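Local coordinates for extracellular solute-binding protein, family 5 (Chelativorans sp., PDB 6WM6) that binds EDTA and related aminopolycarboxylates in the periplasm, probably delivering them to an ABC transporter for uptake, at residues A[465-477]-A[491-504]. Sequence-based numbering, arbitrary orientation.
With EDO (1,2-ethanediol), chain J; SO4 (sulfate ion), chain D; EDO (1,2-ethanediol), chain I.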
loop_
_atom_site.group_PDB
_atom_site.type_symbol
_atom_site.label_atom_id
_atom_site.label_comp_id
_atom_site.label_asym_id
_atom_site.label_seq_id
_atom_site.Cartn_x
_atom_site.Cartn_y
_atom_site.Cartn_z
ATOM N N VAL A 465 -7.259 3.974 2.291
ATOM C CA VAL A 465 -8.554 4.049 2.939
ATOM C C VAL A 465 -9.472 5.037 2.240
ATOM O O VAL A 465 -10.693 4.847 2.224
ATOM C CB VAL A 465 -8.376 4.421 4.426
ATOM C CG1 VAL A 465 -9.709 4.770 5.070
ATOM C CG2 VAL A 465 -7.719 3.264 5.164
ATOM N N PHE A 466 -8.910 6.108 1.645
ATOM C CA PHE A 466 -9.700 7.098 0.913
ATOM C C PHE A 466 -9.450 6.935 -0.578
ATOM O O PHE A 466 -8.436 7.436 -1.100
ATOM C CB PHE A 466 -9.331 8.516 1.364
ATOM C CG PHE A 466 -9.553 8.747 2.825
ATOM C CD1 PHE A 466 -10.828 8.905 3.317
ATOM C CD2 PHE A 466 -8.483 8.802 3.691
ATOM C CE1 PHE A 466 -11.036 9.114 4.684
ATOM C CE2 PHE A 466 -8.687 9.018 5.053
ATOM C CZ PHE A 466 -9.958 9.159 5.528
ATOM N N PRO A 467 -10.343 6.279 -1.309
ATOM C CA PRO A 467 -10.135 6.118 -2.758
ATOM C C PRO A 467 -9.857 7.402 -3.495
ATOM O O PRO A 467 -9.048 7.406 -4.440
ATOM C CB PRO A 467 -11.444 5.459 -3.212
ATOM C CG PRO A 467 -11.823 4.609 -2.045
ATOM C CD PRO A 467 -11.468 5.455 -0.820
ATOM N N ALA A 468 -10.474 8.521 -3.094
ATOM C CA ALA A 468 -10.278 9.761 -3.835
ATOM C C ALA A 468 -8.870 10.300 -3.660
ATOM O O ALA A 468 -8.355 10.969 -4.562
ATOM C CB ALA A 468 -11.283 10.816 -3.387
ATOM N N VAL A 469 -8.245 10.041 -2.505
ATOM C CA VAL A 469 -6.866 10.470 -2.280
ATOM C C VAL A 469 -5.922 9.653 -3.146
ATOM O O VAL A 469 -5.053 10.195 -3.839
ATOM C CB VAL A 469 -6.506 10.400 -0.789
ATOM C CG1 VAL A 469 -5.010 10.745 -0.593
ATOM C CG2 VAL A 469 -7.388 11.361 0.006
ATOM N N LYS A 470 -6.116 8.335 -3.170
ATOM C CA LYS A 470 -5.272 7.501 -4.017
ATOM C C LYS A 470 -5.439 7.873 -5.476
ATOM O O LYS A 470 -4.458 7.956 -6.233
ATOM C CB LYS A 470 -5.605 6.022 -3.815
ATOM C CG LYS A 470 -4.849 5.049 -4.725
ATOM C CD LYS A 470 -3.375 5.091 -4.428
ATOM C CE LYS A 470 -2.612 4.039 -5.226
ATOM N NZ LYS A 470 -1.220 3.996 -4.772
ATOM N N ALA A 471 -6.675 8.117 -5.899
ATOM C CA ALA A 471 -6.926 8.418 -7.301
ATOM C C ALA A 471 -6.184 9.660 -7.747
ATOM O O ALA A 471 -5.721 9.727 -8.897
ATOM C CB ALA A 471 -8.429 8.572 -7.519
ATOM N N GLY A 472 -6.044 10.649 -6.861
ATOM C CA GLY A 472 -5.311 11.858 -7.187
ATOM C C GLY A 472 -3.837 11.629 -7.428
ATOM O O GLY A 472 -3.166 12.525 -7.979
ATOM N N GLN A 473 -3.303 10.480 -7.049
ATOM C CA GLN A 473 -1.901 10.126 -7.293
ATOM C C GLN A 473 -1.684 9.346 -8.566
ATOM O O GLN A 473 -0.530 9.234 -9.015
ATOM C CB GLN A 473 -1.398 9.212 -6.170
ATOM C CG GLN A 473 -1.380 9.825 -4.831
ATOM C CD GLN A 473 -0.439 10.997 -4.781
ATOM O OE1 GLN A 473 0.759 10.852 -5.028
ATOM N NE2 GLN A 473 -0.978 12.172 -4.485
ATOM N N ILE A 474 -2.737 8.840 -9.186
ATOM C CA ILE A 474 -2.649 7.903 -10.292
ATOM C C ILE A 474 -3.188 8.498 -11.586
ATOM O O ILE A 474 -2.669 8.206 -12.662
ATOM C CB ILE A 474 -3.421 6.597 -9.970
ATOM C CG1 ILE A 474 -2.743 5.787 -8.884
ATOM C CG2 ILE A 474 -3.579 5.752 -11.256
ATOM C CD1 ILE A 474 -3.595 4.590 -8.472
ATOM N N PHE A 475 -4.286 9.254 -11.536
ATOM C CA PHE A 475 -5.078 9.541 -12.726
ATOM C C PHE A 475 -4.919 10.967 -13.231
ATOM O O PHE A 475 -5.523 11.308 -14.245
ATOM C CB PHE A 475 -6.566 9.235 -12.498
ATOM C CG PHE A 475 -6.838 7.788 -12.199
ATOM C CD1 PHE A 475 -6.997 6.864 -13.237
ATOM C CD2 PHE A 475 -6.950 7.322 -10.903
ATOM C CE1 PHE A 475 -7.239 5.531 -12.969
ATOM C CE2 PHE A 475 -7.184 5.996 -10.633
ATOM C CZ PHE A 475 -7.309 5.093 -11.671
ATOM N N LEU A 476 -4.138 11.791 -12.556
ATOM C CA LEU A 476 -3.991 13.191 -12.942
ATOM C C LEU A 476 -2.817 13.323 -13.894
ATOM O O LEU A 476 -1.826 12.581 -13.811
ATOM C CB LEU A 476 -3.769 14.059 -11.705
ATOM C CG LEU A 476 -4.999 14.587 -10.952
ATOM C CD1 LEU A 476 -6.070 13.544 -10.753
ATOM C CD2 LEU A 476 -4.572 15.160 -9.606
ATOM N N ARG A 477 -2.934 14.255 -14.826
ATOM C CA ARG A 477 -1.779 14.591 -15.641
ATOM C C ARG A 477 -0.636 14.995 -14.708
ATOM O O ARG A 477 -0.843 15.647 -13.679
ATOM C CB ARG A 477 -2.115 15.748 -16.576
ATOM C CG ARG A 477 -3.163 15.433 -17.612
ATOM C CD ARG A 477 -3.731 16.720 -18.194
ATOM N NE ARG A 477 -4.702 17.347 -17.299
ATOM C CZ ARG A 477 -5.344 18.478 -17.568
ATOM N NH1 ARG A 477 -5.118 19.117 -18.708
ATOM N NH2 ARG A 477 -6.212 18.972 -16.697
ATOM N N ILE A 491 -12.043 13.830 -15.437
ATOM C CA ILE A 491 -11.636 12.903 -14.383
ATOM C C ILE A 491 -11.004 13.668 -13.234
ATOM O O ILE A 491 -11.292 13.399 -12.055
ATOM C CB ILE A 491 -10.694 11.835 -14.947
ATOM C CG1 ILE A 491 -11.485 10.873 -15.849
ATOM C CG2 ILE A 491 -9.980 11.081 -13.801
ATOM C CD1 ILE A 491 -10.636 9.821 -16.509
ATOM N N GLU A 492 -10.127 14.633 -13.552
ATOM C CA GLU A 492 -9.437 15.370 -12.497
ATOM C C GLU A 492 -10.424 16.199 -11.680
ATOM O O GLU A 492 -10.319 16.267 -10.454
ATOM C CB GLU A 492 -8.343 16.247 -13.117
ATOM C CG GLU A 492 -7.372 15.430 -13.929
ATOM C CD GLU A 492 -6.143 16.198 -14.360
ATOM O OE1 GLU A 492 -5.916 17.310 -13.843
ATOM O OE2 GLU A 492 -5.408 15.671 -15.213
ATOM N N GLU A 493 -11.389 16.825 -12.343
ATOM C CA GLU A 493 -12.397 17.614 -11.647
ATOM C C GLU A 493 -13.210 16.730 -10.708
ATOM O O GLU A 493 -13.486 17.108 -9.558
ATOM C CB GLU A 493 -13.294 18.305 -12.666
ATOM C CG GLU A 493 -14.509 19.019 -12.091
ATOM C CD GLU A 493 -15.423 19.565 -13.179
ATOM O OE1 GLU A 493 -15.271 19.155 -14.352
ATOM O OE2 GLU A 493 -16.289 20.407 -12.862
ATOM N N ILE A 494 -13.611 15.550 -11.181
ATOM C CA ILE A 494 -14.387 14.639 -10.353
ATOM C C ILE A 494 -13.592 14.194 -9.138
ATOM O O ILE A 494 -14.123 14.161 -8.019
ATOM C CB ILE A 494 -14.837 13.426 -11.185
ATOM C CG1 ILE A 494 -15.854 13.823 -12.256
ATOM C CG2 ILE A 494 -15.440 12.352 -10.267
ATOM C CD1 ILE A 494 -15.949 12.827 -13.380
ATOM N N ILE A 495 -12.317 13.851 -9.331
ATOM C CA ILE A 495 -11.487 13.413 -8.214
ATOM C C ILE A 495 -11.373 14.522 -7.176
ATOM O O ILE A 495 -11.457 14.267 -5.971
ATOM C CB ILE A 495 -10.109 12.933 -8.723
ATOM C CG1 ILE A 495 -10.247 11.625 -9.493
ATOM C CG2 ILE A 495 -9.126 12.819 -7.561
ATOM C CD1 ILE A 495 -8.994 11.199 -10.252
ATOM N N GLY A 496 -11.243 15.770 -7.627
ATOM C CA GLY A 496 -11.138 16.878 -6.694
ATOM C C GLY A 496 -12.419 17.083 -5.904
ATOM O O GLY A 496 -12.385 17.315 -4.686
ATOM N N LYS A 497 -13.573 16.966 -6.569
ATOM C CA LYS A 497 -14.837 17.061 -5.844
ATOM C C LYS A 497 -14.985 15.912 -4.856
ATOM O O LYS A 497 -15.445 16.103 -3.727
ATOM C CB LYS A 497 -16.010 17.070 -6.825
ATOM C CG LYS A 497 -16.120 18.378 -7.592
ATOM C CD LYS A 497 -17.208 18.333 -8.647
ATOM C CE LYS A 497 -17.318 19.670 -9.366
ATOM N NZ LYS A 497 -18.358 19.640 -10.431
ATOM N N ALA A 498 -14.543 14.714 -5.235
ATOM C CA ALA A 498 -14.655 13.578 -4.339
ATOM C C ALA A 498 -13.755 13.749 -3.116
ATOM O O ALA A 498 -14.118 13.349 -2.002
ATOM C CB ALA A 498 -14.284 12.294 -5.090
ATOM N N ALA A 499 -12.581 14.348 -3.296
ATOM C CA ALA A 499 -11.655 14.560 -2.189
ATOM C C ALA A 499 -12.116 15.654 -1.246
ATOM O O ALA A 499 -11.585 15.757 -0.135
ATOM C CB ALA A 499 -10.265 14.871 -2.745
ATOM N N ALA A 500 -13.094 16.462 -1.655
ATOM C CA ALA A 500 -13.674 17.515 -0.837
ATOM C C ALA A 500 -14.943 17.091 -0.120
ATOM O O ALA A 500 -15.511 17.901 0.630
ATOM C CB ALA A 500 -13.957 18.740 -1.697
ATOM N N ALA A 501 -15.410 15.858 -0.321
ATOM C CA ALA A 501 -16.664 15.393 0.251
ATOM C C ALA A 501 -16.557 15.259 1.764
ATOM O O ALA A 501 -15.475 15.217 2.342
ATOM C CB ALA A 501 -17.044 14.045 -0.375
ATOM N N SER A 502 -17.719 15.161 2.420
ATOM C CA SER A 502 -17.778 15.102 3.878
ATOM C C SER A 502 -17.885 13.688 4.432
ATOM O O SER A 502 -17.903 13.512 5.656
ATOM C CB SER A 502 -18.929 15.951 4.409
ATOM O OG SER A 502 -20.158 15.563 3.855
ATOM N N SER A 503 -17.965 12.673 3.575
ATOM C CA SER A 503 -17.964 11.299 4.029
ATOM C C SER A 503 -17.373 10.418 2.938
ATOM O O SER A 503 -17.377 10.780 1.763
ATOM C CB SER A 503 -19.373 10.771 4.346
ATOM O OG SER A 503 -20.209 10.758 3.221
ATOM N N ILE A 504 -16.876 9.253 3.337
ATOM C CA ILE A 504 -16.360 8.286 2.374
ATOM C C ILE A 504 -17.459 7.860 1.406
ATOM O O ILE A 504 -17.198 7.640 0.215
ATOM C CB ILE A 504 -15.701 7.101 3.089
ATOM C CG1 ILE A 504 -14.418 7.533 3.798
ATOM C CG2 ILE A 504 -15.325 6.006 2.081
ATOM C CD1 ILE A 504 -13.715 6.412 4.547
HETATM C C1 EDO J . -14.715 17.200 4.974
HETATM O O1 EDO J . -15.257 17.874 3.823
HETATM C C2 EDO J . -15.256 17.813 6.264
HETATM O O2 EDO J . -16.634 17.435 6.468
HETATM S S SO4 D . 0.160 15.196 -3.327
HETATM O O1 SO4 D . 1.571 15.441 -2.981
HETATM O O2 SO4 D . -0.423 14.258 -2.364
HETATM O O3 SO4 D . 0.054 14.564 -4.642
HETATM O O4 SO4 D . -0.580 16.452 -3.293
HETATM C C1 EDO I . -3.632 4.733 4.296
HETATM O O1 EDO I . -4.874 4.946 3.617
HETATM C C2 EDO I . -3.130 3.321 4.024
HETATM O O2 EDO I . -2.799 3.149 2.638
HETATM O O HOH W 1 -6.080 13.151 -16.298
HETATM O O HOH W 2 -2.803 17.594 -13.303
#
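A turn at chi3 (-78°) of Arg477 brings its guanidinium edge against the carboxylate of Glu492, whose side chain stays extended beyond CG (chi2 -170°) and reaches the backbone at 476-477. Glu492 OE2 accepts hydrogen bonds from Arg477 N (2.9 Å) and Arg477 NE (2.8 Å), from opposite faces of the carboxylate plane; a weak bond from Arg477 NH2 to Glu492 OE1 completes the salt bridge. The two flat groups are turned 62° apart. One water links Glu492 OE2 to Phe475 O, another Glu492 OE1 to Arg477 O, so the carboxylate grips the backbone of 475-477 directly and through water. Leu476 CG lies 3.9 Å from Glu492 CG, packing against the aliphatic part of that side chain. Deeper in, Ile495 CD1 fits among Ala471 CB, Phe475 CB and Leu476 CD1, while Ile495 CG2 rests 3.6 Å from Ala468 O. Small residues let the backbones close in: Ala468 CB meets Ala498 CB at 3.8 Å. Beyond them, Ile504 CD1 reaches Phe466 CE1 at 3.8 Å. The axes of 467-474 and 491-499 run roughly antiparallel, 8.6 Å apart at closest approach. In this family 5 solute-binding protein the contact joins the helix following strand 456-462 to helices 489-499 and 504-521.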